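PDB 6UKF: HhaI Restriction Endonuclease from Haemophilus parahaemolyticus, which cleaves double-stranded DNA at the short sequence GCGC as a restriction endonuclease. Local coordinates for residues L14-A23 with I35-I45. Numbering follows the deposited sequence.
Sequences LNKTYGNKFA and ILFTGNNPFYI. With EDO (1,2-ethanediol), chain I.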
loop_
_atom_site.group_PDB
_atom_site.type_symbol
_atom_site.label_atom_id
_atom_site.label_comp_id
_atom_site.label_asym_id
_atom_site.label_seq_id
_atom_site.Cartn_x
_atom_site.Cartn_y
_atom_site.Cartn_z
ATOM N N LEU A 14 14.746 -0.212 -15.536
ATOM C CA LEU A 14 14.980 -1.646 -15.661
ATOM C C LEU A 14 14.982 -2.076 -17.121
ATOM O O LEU A 14 15.866 -2.818 -17.561
ATOM C CB LEU A 14 13.923 -2.419 -14.875
ATOM C CG LEU A 14 14.076 -2.349 -13.357
ATOM C CD1 LEU A 14 12.815 -2.853 -12.677
ATOM C CD2 LEU A 14 15.289 -3.146 -12.908
ATOM N N ASN A 15 13.995 -1.616 -17.888
ATOM C CA ASN A 15 13.892 -2.041 -19.279
ATOM C C ASN A 15 15.057 -1.523 -20.115
ATOM O O ASN A 15 15.575 -2.245 -20.974
ATOM C CB ASN A 15 12.545 -1.603 -19.853
ATOM C CG ASN A 15 11.410 -2.516 -19.426
ATOM O OD1 ASN A 15 11.535 -3.741 -19.464
ATOM N ND2 ASN A 15 10.299 -1.925 -19.007
ATOM N N LYS A 16 15.496 -0.285 -19.882
ATOM C CA LYS A 16 16.593 0.248 -20.683
ATOM C C LYS A 16 17.937 -0.345 -20.274
ATOM O O LYS A 16 18.851 -0.430 -21.101
ATOM C CB LYS A 16 16.640 1.775 -20.587
ATOM C CG LYS A 16 17.292 2.300 -19.324
ATOM N N THR A 17 18.077 -0.759 -19.016
ATOM C CA THR A 17 19.349 -1.271 -18.523
ATOM C C THR A 17 19.509 -2.763 -18.777
ATOM O O THR A 17 20.602 -3.219 -19.131
ATOM C CB THR A 17 19.466 -1.007 -17.018
ATOM O OG1 THR A 17 19.337 0.397 -16.761
ATOM C CG2 THR A 17 20.802 -1.501 -16.483
ATOM N N TYR A 18 18.439 -3.534 -18.598
ATOM C CA TYR A 18 18.517 -4.986 -18.613
ATOM C C TYR A 18 17.689 -5.627 -19.711
ATOM O O TYR A 18 17.648 -6.860 -19.792
ATOM C CB TYR A 18 18.102 -5.545 -17.248
ATOM C CG TYR A 18 19.102 -5.205 -16.173
ATOM C CD1 TYR A 18 20.388 -5.728 -16.216
ATOM C CD2 TYR A 18 18.776 -4.353 -15.128
ATOM C CE1 TYR A 18 21.318 -5.422 -15.250
ATOM C CE2 TYR A 18 19.704 -4.043 -14.149
ATOM C CZ TYR A 18 20.974 -4.583 -14.220
ATOM O OH TYR A 18 21.908 -4.286 -13.258
ATOM N N GLY A 19 17.055 -4.838 -20.565
ATOM C CA GLY A 19 16.241 -5.374 -21.630
ATOM C C GLY A 19 14.761 -5.306 -21.304
ATOM O O GLY A 19 14.345 -5.204 -20.147
ATOM N N ASN A 20 13.951 -5.383 -22.359
ATOM C CA ASN A 20 12.511 -5.152 -22.262
ATOM C C ASN A 20 11.822 -6.414 -21.743
ATOM O O ASN A 20 11.142 -7.145 -22.465
ATOM C CB ASN A 20 11.969 -4.704 -23.610
ATOM C CG ASN A 20 12.530 -3.363 -24.042
ATOM O OD1 ASN A 20 13.158 -3.247 -25.094
ATOM N ND2 ASN A 20 12.309 -2.341 -23.224
ATOM N N LYS A 21 12.009 -6.651 -20.441
ATOM C CA LYS A 21 11.494 -7.838 -19.772
ATOM C C LYS A 21 10.704 -7.505 -18.514
ATOM O O LYS A 21 10.344 -8.421 -17.766
ATOM C CB LYS A 21 12.635 -8.799 -19.413
ATOM C CG LYS A 21 13.522 -9.191 -20.581
ATOM C CD LYS A 21 12.773 -10.059 -21.573
ATOM C CE LYS A 21 12.497 -11.441 -21.002
ATOM N NZ LYS A 21 11.788 -12.326 -21.970
ATOM N N PHE A 22 10.419 -6.234 -18.259
ATOM C CA PHE A 22 9.830 -5.805 -16.995
ATOM C C PHE A 22 8.478 -5.168 -17.271
ATOM O O PHE A 22 8.400 -4.065 -17.821
ATOM C CB PHE A 22 10.793 -4.877 -16.264
ATOM C CG PHE A 22 12.136 -5.503 -16.043
ATOM C CD1 PHE A 22 12.374 -6.282 -14.924
ATOM C CD2 PHE A 22 13.140 -5.370 -16.986
ATOM C CE1 PHE A 22 13.601 -6.887 -14.730
ATOM C CE2 PHE A 22 14.368 -5.974 -16.799
ATOM C CZ PHE A 22 14.599 -6.733 -15.668
ATOM N N ALA A 23 7.420 -5.876 -16.891
ATOM C CA ALA A 23 6.054 -5.490 -17.204
ATOM C C ALA A 23 5.415 -4.772 -16.023
ATOM O O ALA A 23 5.529 -5.216 -14.875
ATOM C CB ALA A 23 5.224 -6.721 -17.565
ATOM N N ILE A 35 5.583 -4.737 -10.629
ATOM C CA ILE A 35 6.545 -4.962 -11.710
ATOM C C ILE A 35 6.883 -6.451 -11.774
ATOM O O ILE A 35 7.317 -7.028 -10.768
ATOM C CB ILE A 35 7.819 -4.114 -11.523
ATOM C CG1 ILE A 35 7.473 -2.662 -11.164
ATOM C CG2 ILE A 35 8.715 -4.187 -12.749
ATOM C CD1 ILE A 35 8.609 -1.690 -11.379
ATOM N N LEU A 36 6.680 -7.065 -12.950
ATOM C CA LEU A 36 6.941 -8.478 -13.194
ATOM C C LEU A 36 8.102 -8.621 -14.167
ATOM O O LEU A 36 8.075 -8.054 -15.264
ATOM C CB LEU A 36 5.700 -9.146 -13.785
ATOM C CG LEU A 36 5.882 -10.609 -14.188
ATOM C CD1 LEU A 36 6.200 -11.477 -12.983
ATOM C CD2 LEU A 36 4.636 -11.095 -14.899
ATOM N N PHE A 37 9.113 -9.382 -13.763
ATOM C CA PHE A 37 10.141 -9.831 -14.691
ATOM C C PHE A 37 9.610 -11.055 -15.428
ATOM O O PHE A 37 9.267 -12.061 -14.798
ATOM C CB PHE A 37 11.427 -10.177 -13.951
ATOM C CG PHE A 37 12.423 -10.880 -14.811
ATOM C CD1 PHE A 37 12.991 -10.233 -15.895
ATOM C CD2 PHE A 37 12.770 -12.195 -14.560
ATOM C CE1 PHE A 37 13.901 -10.881 -16.703
ATOM C CE2 PHE A 37 13.679 -12.848 -15.365
ATOM C CZ PHE A 37 14.246 -12.191 -16.439
ATOM N N THR A 38 9.547 -10.971 -16.755
ATOM C CA THR A 38 8.834 -11.939 -17.591
ATOM C C THR A 38 9.767 -12.916 -18.300
ATOM O O THR A 38 9.517 -13.293 -19.449
ATOM C CB THR A 38 7.967 -11.210 -18.615
ATOM O OG1 THR A 38 8.803 -10.415 -19.463
ATOM C CG2 THR A 38 6.952 -10.316 -17.929
ATOM N N GLY A 39 10.836 -13.354 -17.645
ATOM C CA GLY A 39 11.771 -14.299 -18.214
ATOM C C GLY A 39 11.519 -15.724 -17.761
ATOM O O GLY A 39 10.436 -16.076 -17.280
ATOM N N ASN A 40 12.547 -16.563 -17.921
ATOM C CA ASN A 40 12.430 -17.975 -17.570
ATOM C C ASN A 40 12.459 -18.206 -16.068
ATOM O O ASN A 40 12.054 -19.280 -15.611
ATOM C CB ASN A 40 13.559 -18.782 -18.213
ATOM C CG ASN A 40 13.337 -19.024 -19.693
ATOM O OD1 ASN A 40 12.209 -18.959 -20.180
ATOM N ND2 ASN A 40 14.416 -19.313 -20.415
ATOM N N ASN A 41 12.943 -17.230 -15.304
ATOM C CA ASN A 41 12.925 -17.247 -13.845
ATOM C C ASN A 41 12.084 -16.055 -13.404
ATOM O O ASN A 41 12.619 -15.042 -12.937
ATOM C CB ASN A 41 14.346 -17.142 -13.297
ATOM C CG ASN A 41 14.388 -17.099 -11.782
ATOM O OD1 ASN A 41 13.590 -17.746 -11.104
ATOM N ND2 ASN A 41 15.323 -16.330 -11.244
ATOM N N PRO A 42 10.765 -16.133 -13.559
ATOM C CA PRO A 42 9.929 -14.956 -13.316
ATOM C C PRO A 42 9.827 -14.637 -11.838
ATOM O O PRO A 42 9.859 -15.521 -10.979
ATOM C CB PRO A 42 8.566 -15.372 -13.877
ATOM C CG PRO A 42 8.551 -16.849 -13.717
ATOM C CD PRO A 42 9.963 -17.296 -13.981
ATOM N N PHE A 43 9.694 -13.349 -11.547
ATOM C CA PHE A 43 9.474 -12.904 -10.181
ATOM C C PHE A 43 8.995 -11.465 -10.230
ATOM O O PHE A 43 9.170 -10.765 -11.231
ATOM C CB PHE A 43 10.741 -13.008 -9.323
ATOM C CG PHE A 43 11.927 -12.285 -9.896
ATOM C CD1 PHE A 43 12.845 -12.961 -10.680
ATOM C CD2 PHE A 43 12.128 -10.935 -9.654
ATOM C CE1 PHE A 43 13.936 -12.309 -11.218
ATOM C CE2 PHE A 43 13.220 -10.277 -10.191
ATOM C CZ PHE A 43 14.127 -10.967 -10.971
ATOM N N TYR A 44 8.385 -11.036 -9.134
ATOM C CA TYR A 44 7.951 -9.660 -8.999
ATOM C C TYR A 44 9.030 -8.829 -8.317
ATOM O O TYR A 44 9.832 -9.332 -7.522
ATOM C CB TYR A 44 6.637 -9.569 -8.221
ATOM C CG TYR A 44 5.450 -10.113 -8.985
ATOM C CD1 TYR A 44 4.716 -9.303 -9.842
ATOM C CD2 TYR A 44 5.067 -11.441 -8.854
ATOM C CE1 TYR A 44 3.632 -9.800 -10.542
ATOM C CE2 TYR A 44 3.986 -11.945 -9.548
ATOM C CZ TYR A 44 3.273 -11.122 -10.391
ATOM O OH TYR A 44 2.195 -11.620 -11.085
ATOM N N ILE A 45 9.048 -7.545 -8.664
ATOM C CA ILE A 45 9.960 -6.558 -8.103
ATOM C C ILE A 45 9.101 -5.467 -7.484
ATOM O O ILE A 45 8.191 -4.944 -8.138
ATOM C CB ILE A 45 10.877 -5.965 -9.190
ATOM C CG1 ILE A 45 11.707 -7.068 -9.853
ATOM C CG2 ILE A 45 11.791 -4.887 -8.603
ATOM C CD1 ILE A 45 12.297 -6.662 -11.186
HETATM C C1 EDO I . 6.222 -15.738 -10.285
HETATM O O1 EDO I . 7.281 -16.113 -9.396
HETATM C C2 EDO I . 5.122 -16.795 -10.265
HETATM O O2 EDO I . 4.491 -16.822 -8.978
HETATM O O HOH W 1 9.026 -11.463 -22.038
#
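Leu14, on the last turns of helix 3-18, meets Ile45 tip to tip, their CD1 atoms 4.1 Å apart, bringing the end of the helix against strand 43-47. Asn15 shows how a helix can hold the outer side of an edge strand: its amide makes two hydrogen bonds with the backbone of Phe22, OD1 taking the N-H on an in-plane lone pair while ND2 donates to the carbonyl O. After the turn, Lys21 O accepts a hydrogen bond from Thr38 N at 2.9 Å. The lysine chain, bent at chi2 and chi3, runs past the Phe37 ring, Lys21 CB lying 3.6 Å from Phe37 CE1, and a water links NZ to Thr38 OG1. Phe22 and Phe37 form a non-hydrogen-bonded antiparallel pair; with CG beside the backbone N (chi1 -56°), the Phe22 ring slants against Phe37, planes at 38°, Phe22 CE1 lying 3.6 Å from Phe37 CD1, and also touches Ile45 CD1. Ala23 and Leu36 close the ladder with two nearly straight bonds, Ala23 N to Leu36 O 2.8 Å and Leu36 N to Ala23 O 2.9 Å. Strands 22-23 and 35-37 form a long-looped beta hairpin, 22-23 outermost in a mixed sheet; Phe22 packs against Phe252 of helix 242-255, while Ile130 of strand 126-132 backs Leu14 and Ile45.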